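Local coordinates for protein alginate lyase (Bacteroides ovatus, PDB 3NNB) that probably cleaves the polysaccharide alginate by beta-elimination, at residues K60-S65 with N143-Y148. Numbering follows the deposited sequence. Where two conformers were deposited one is given.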
ATOM      1  N   LYS A  60      -7.833 -24.385  -0.489  1.00  9.29           N
ATOM      2  CA  LYS A  60      -6.479 -23.842  -0.556  0.50  9.72           C
ATOM      3  C   LYS A  60      -6.454 -22.542  -1.367  1.00  8.63           C
ATOM      4  O   LYS A  60      -5.566 -21.712  -1.206  1.00  9.81           O
ATOM      5  CB  LYS A  60      -5.535 -24.891  -1.180  0.50 12.10           C
ATOM      6  CG  LYS A  60      -4.066 -24.480  -1.333  0.50 16.53           C
ATOM      7  CD  LYS A  60      -3.244 -24.761  -0.105  0.50 20.53           C
ATOM      8  CE  LYS A  60      -3.057 -26.234   0.127  0.50 16.95           C
ATOM      9  NZ  LYS A  60      -2.355 -26.474   1.429  0.50 17.22           N
ATOM     10  N   HIS A  61      -7.442 -22.363  -2.241  1.00  8.05           N
ATOM     11  CA  HIS A  61      -7.523 -21.149  -3.060  1.00  7.62           C
ATOM     12  C   HIS A  61      -7.944 -19.920  -2.250  1.00  7.96           C
ATOM     13  O   HIS A  61      -7.867 -18.791  -2.737  1.00  8.61           O
ATOM     14  CB  HIS A  61      -8.486 -21.333  -4.221  1.00  7.19           C
ATOM     15  CG  HIS A  61      -8.028 -22.306  -5.246  1.00  9.76           C
ATOM     16  ND1 HIS A  61      -7.356 -21.905  -6.385  1.00  9.86           N
ATOM     17  CD2 HIS A  61      -8.208 -23.649  -5.353  1.00 13.90           C
ATOM     18  CE1 HIS A  61      -7.128 -22.973  -7.142  1.00 11.52           C
ATOM     19  NE2 HIS A  61      -7.618 -24.047  -6.534  1.00 12.80           N
ATOM     20  N   ASP A  62      -8.425 -20.126  -1.020  1.00  7.68           N
ATOM     21  CA  ASP A  62      -8.635 -19.032  -0.119  1.00  6.91           C
ATOM     22  C   ASP A  62      -7.322 -18.518   0.471  1.00  8.03           C
ATOM     23  O   ASP A  62      -6.540 -19.268   1.077  1.00  9.25           O
ATOM     24  CB  ASP A  62      -9.595 -19.404   1.011  1.00  7.14           C
ATOM     25  CG  ASP A  62     -11.040 -19.609   0.538  1.00  8.07           C
ATOM     26  OD1 ASP A  62     -11.403 -19.217  -0.594  1.00  9.38           O
ATOM     27  OD2 ASP A  62     -11.820 -20.146   1.361  1.00 11.58           O
ATOM     28  N   TYR A  63      -7.128 -17.205   0.331  1.00  7.74           N
ATOM     29  CA  TYR A  63      -6.018 -16.516   0.961  1.00  7.03           C
ATOM     30  C   TYR A  63      -6.041 -16.720   2.473  1.00  7.11           C
ATOM     31  O   TYR A  63      -7.082 -16.600   3.091  1.00  8.67           O
ATOM     32  CB  TYR A  63      -6.036 -15.014   0.621  1.00  6.31           C
ATOM     33  CG  TYR A  63      -4.919 -14.212   1.247  1.00  5.11           C
ATOM     34  CD1 TYR A  63      -3.667 -14.116   0.663  1.00  6.70           C
ATOM     35  CD2 TYR A  63      -5.142 -13.549   2.422  1.00  7.08           C
ATOM     36  CE1 TYR A  63      -2.670 -13.365   1.241  1.00  8.64           C
ATOM     37  CE2 TYR A  63      -4.137 -12.785   3.027  1.00  7.63           C
ATOM     38  CZ  TYR A  63      -2.909 -12.700   2.434  1.00 10.65           C
ATOM     39  OH  TYR A  63      -1.916 -11.941   3.029  1.00  8.46           O
HETATM   40  N   MSE A  64      -4.880 -17.014   3.029  1.00  6.08           N
HETATM   41  CA  MSE A  64      -4.738 -17.180   4.466  1.00  7.12           C
HETATM   42  C   MSE A  64      -3.467 -16.529   4.879  1.00  7.26           C
HETATM   43  O   MSE A  64      -2.394 -16.807   4.308  1.00  7.73           O
HETATM   44  CB  MSE A  64      -4.725 -18.678   4.850  1.00  7.65           C
HETATM   45  CG  MSE A  64      -4.760 -18.879   6.364  1.00  9.28           C
HETATM   46 SE   MSE A  64      -4.530 -20.759   6.780  0.75  7.01          SE
HETATM   47  CE  MSE A  64      -4.456 -20.567   8.744  1.00 14.96           C
ATOM     48  N   SER A  65      -3.568 -15.690   5.901  1.00  7.53           N
ATOM     49  CA  SER A  65      -2.352 -15.144   6.537  1.00  7.81           C
ATOM     50  C   SER A  65      -2.527 -15.132   8.049  1.00  7.57           C
ATOM     51  O   SER A  65      -3.616 -15.421   8.542  1.00  7.60           O
ATOM     52  CB  SER A  65      -2.061 -13.711   6.066  1.00  7.39           C
ATOM     53  OG  SER A  65      -3.098 -12.827   6.429  1.00  7.85           O
ATOM     54  N   ASN A 143      -8.944 -16.812  -4.578  1.00  7.50           N
ATOM     55  CA  ASN A 143     -10.338 -16.336  -4.550  1.00  6.96           C
ATOM     56  C   ASN A 143     -10.412 -14.869  -4.148  1.00  7.05           C
ATOM     57  O   ASN A 143      -9.605 -14.404  -3.335  1.00  6.59           O
ATOM     58  CB  ASN A 143     -11.198 -17.231  -3.681  1.00  7.07           C
ATOM     59  CG  ASN A 143     -11.296 -18.630  -4.213  1.00 10.39           C
ATOM     60  OD1 ASN A 143     -11.277 -18.839  -5.429  1.00 10.94           O
ATOM     61  ND2 ASN A 143     -11.410 -19.609  -3.306  1.00  8.33           N
ATOM     62  N   PRO A 144     -11.389 -14.126  -4.691  1.00  7.65           N
ATOM     63  CA  PRO A 144     -11.419 -12.682  -4.448  1.00  7.60           C
ATOM     64  C   PRO A 144     -12.138 -12.294  -3.137  1.00  7.57           C
ATOM     65  O   PRO A 144     -13.197 -11.660  -3.155  1.00  8.66           O
ATOM     66  CB  PRO A 144     -12.147 -12.133  -5.690  1.00  8.86           C
ATOM     67  CG  PRO A 144     -13.044 -13.233  -6.054  1.00  9.09           C
ATOM     68  CD  PRO A 144     -12.294 -14.503  -5.799  1.00 10.34           C
ATOM     69  N   HIS A 145     -11.515 -12.671  -2.020  1.00  7.30           N
ATOM     70  CA  HIS A 145     -11.968 -12.316  -0.673  1.00  6.21           C
ATOM     71  C   HIS A 145     -10.846 -12.567   0.316  1.00  6.62           C
ATOM     72  O   HIS A 145      -9.896 -13.271   0.025  1.00  9.10           O
ATOM     73  CB  HIS A 145     -13.189 -13.122  -0.259  1.00  6.84           C
ATOM     74  CG  HIS A 145     -12.909 -14.571  -0.037  1.00  8.89           C
ATOM     75  ND1 HIS A 145     -12.450 -15.067   1.176  1.00 10.30           N
ATOM     76  CD2 HIS A 145     -13.019 -15.631  -0.864  1.00 10.63           C
ATOM     77  CE1 HIS A 145     -12.302 -16.371   1.076  1.00 14.09           C
ATOM     78  NE2 HIS A 145     -12.625 -16.736  -0.151  1.00  9.28           N
ATOM     79  N   LEU A 146     -10.971 -11.967   1.495  1.00  8.78           N
ATOM     80  CA  LEU A 146      -9.991 -12.126   2.559  1.00  7.44           C
ATOM     81  C   LEU A 146     -10.701 -12.557   3.863  1.00  7.16           C
ATOM     82  O   LEU A 146     -10.367 -12.114   4.953  1.00  7.83           O
ATOM     83  CB  LEU A 146      -9.171 -10.825   2.738  1.00  9.57           C
ATOM     84  CG  LEU A 146      -8.069 -10.638   1.671  1.00 12.94           C
ATOM     85  CD1 LEU A 146      -8.678  -9.904   0.488  1.00 16.62           C
ATOM     86  CD2 LEU A 146      -6.900  -9.863   2.210  1.00 19.44           C
ATOM     87  N   THR A 147     -11.629 -13.522   3.761  1.00  6.79           N
ATOM     88  CA  THR A 147     -12.267 -14.085   4.936  1.00  6.75           C
ATOM     89  C   THR A 147     -11.260 -14.658   5.928  1.00  7.45           C
ATOM     90  O   THR A 147     -11.496 -14.601   7.153  1.00  8.62           O
ATOM     91  CB  THR A 147     -13.335 -15.130   4.519  1.00 11.08           C
ATOM     92  OG1 THR A 147     -14.275 -14.457   3.688  1.00  9.92           O
ATOM     93  CG2 THR A 147     -14.050 -15.731   5.771  1.00  9.57           C
ATOM     94  N   TYR A 148     -10.126 -15.163   5.420  1.00  8.09           N
ATOM     95  CA  TYR A 148      -9.113 -15.780   6.279  1.00  7.23           C
ATOM     96  C   TYR A 148      -7.821 -14.965   6.346  1.00  7.12           C
ATOM     97  O   TYR A 148      -6.767 -15.504   6.593  1.00  7.94           O
ATOM     98  CB  TYR A 148      -8.897 -17.239   5.889  1.00  7.93           C
ATOM     99  CG  TYR A 148     -10.186 -18.039   6.089  1.00  7.21           C
ATOM    100  CD1 TYR A 148     -10.528 -18.512   7.358  1.00  8.84           C
ATOM    101  CD2 TYR A 148     -11.080 -18.248   5.048  1.00 10.01           C
ATOM    102  CE1 TYR A 148     -11.734 -19.191   7.569  1.00 11.02           C
ATOM    103  CE2 TYR A 148     -12.271 -18.902   5.258  1.00  8.74           C
ATOM    104  CZ  TYR A 148     -12.589 -19.405   6.519  1.00  8.83           C
ATOM    105  OH  TYR A 148     -13.813 -20.067   6.736  1.00  9.80           O
TER
HETATM  106  O   HOH W   1      -9.155 -15.713  -0.982  1.00  7.10           O
HETATM  107  O   HOH W   2      -9.565 -15.683   2.637  1.00  8.13           O
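Asp62 reaches from the loop ahead of strand 64-66 to Asn143 and His145, in the loop leading into strand 148-151, just before these two short strands pair in parallel. Asp62 CB lies 4.1 Å from His145 CE1; one bond on, CG sits beside NE2 of the same ring. With CG anti to the carbonyl carbon (chi1 -69°), OD1 comes between two donors that arrive from opposite faces of the carboxylate. Asn143, whose amide supplies a side-chain N-H, gives a nearly straight bond of 2.7 Å from ND2 to the anti side of Asp62 OD1, 30° out of the carboxylate plane, while OD1 lies in the amide plane. His145 NE2, 2.8 Å from Asp62 OD1, comes from above the carboxylate plane in a more bent His-carboxylate hydrogen bond. Asp62 OD2 bonds to Ser57 OG and passes 4.1 Å from Tyr148 CE2. Were Asp62 an alanine, Asn143 ND2 and His145 NE2 would probably lose their common acceptor, and the imidazole would be held by Thr147 N with less restraint on its turn. Histidine suits its position because it bonds at both ends: ND1 accepts from Thr147 N, in the ring plane, leaving NE2 to donate to Asp62. Backbone bonds run from Asn143 N to His61 O and, at 3.3 Å, from Ser65 N to Tyr148 O. Between them, one water bridges Tyr63 N to the carbonyls of Asn143 and His145, and another links Tyr63 O to Tyr148 N. Beside these polar contacts, Tyr63 CD2 and Leu146 CD2 bring apolar surfaces together at 4.1 Å; Leu146 also meets helix 189-208, and Tyr63 OH bonds to Asp167. Shared acceptor, backbone bonds and waters join the loops, and the two N-H donors would be expected to favour charged Asp62.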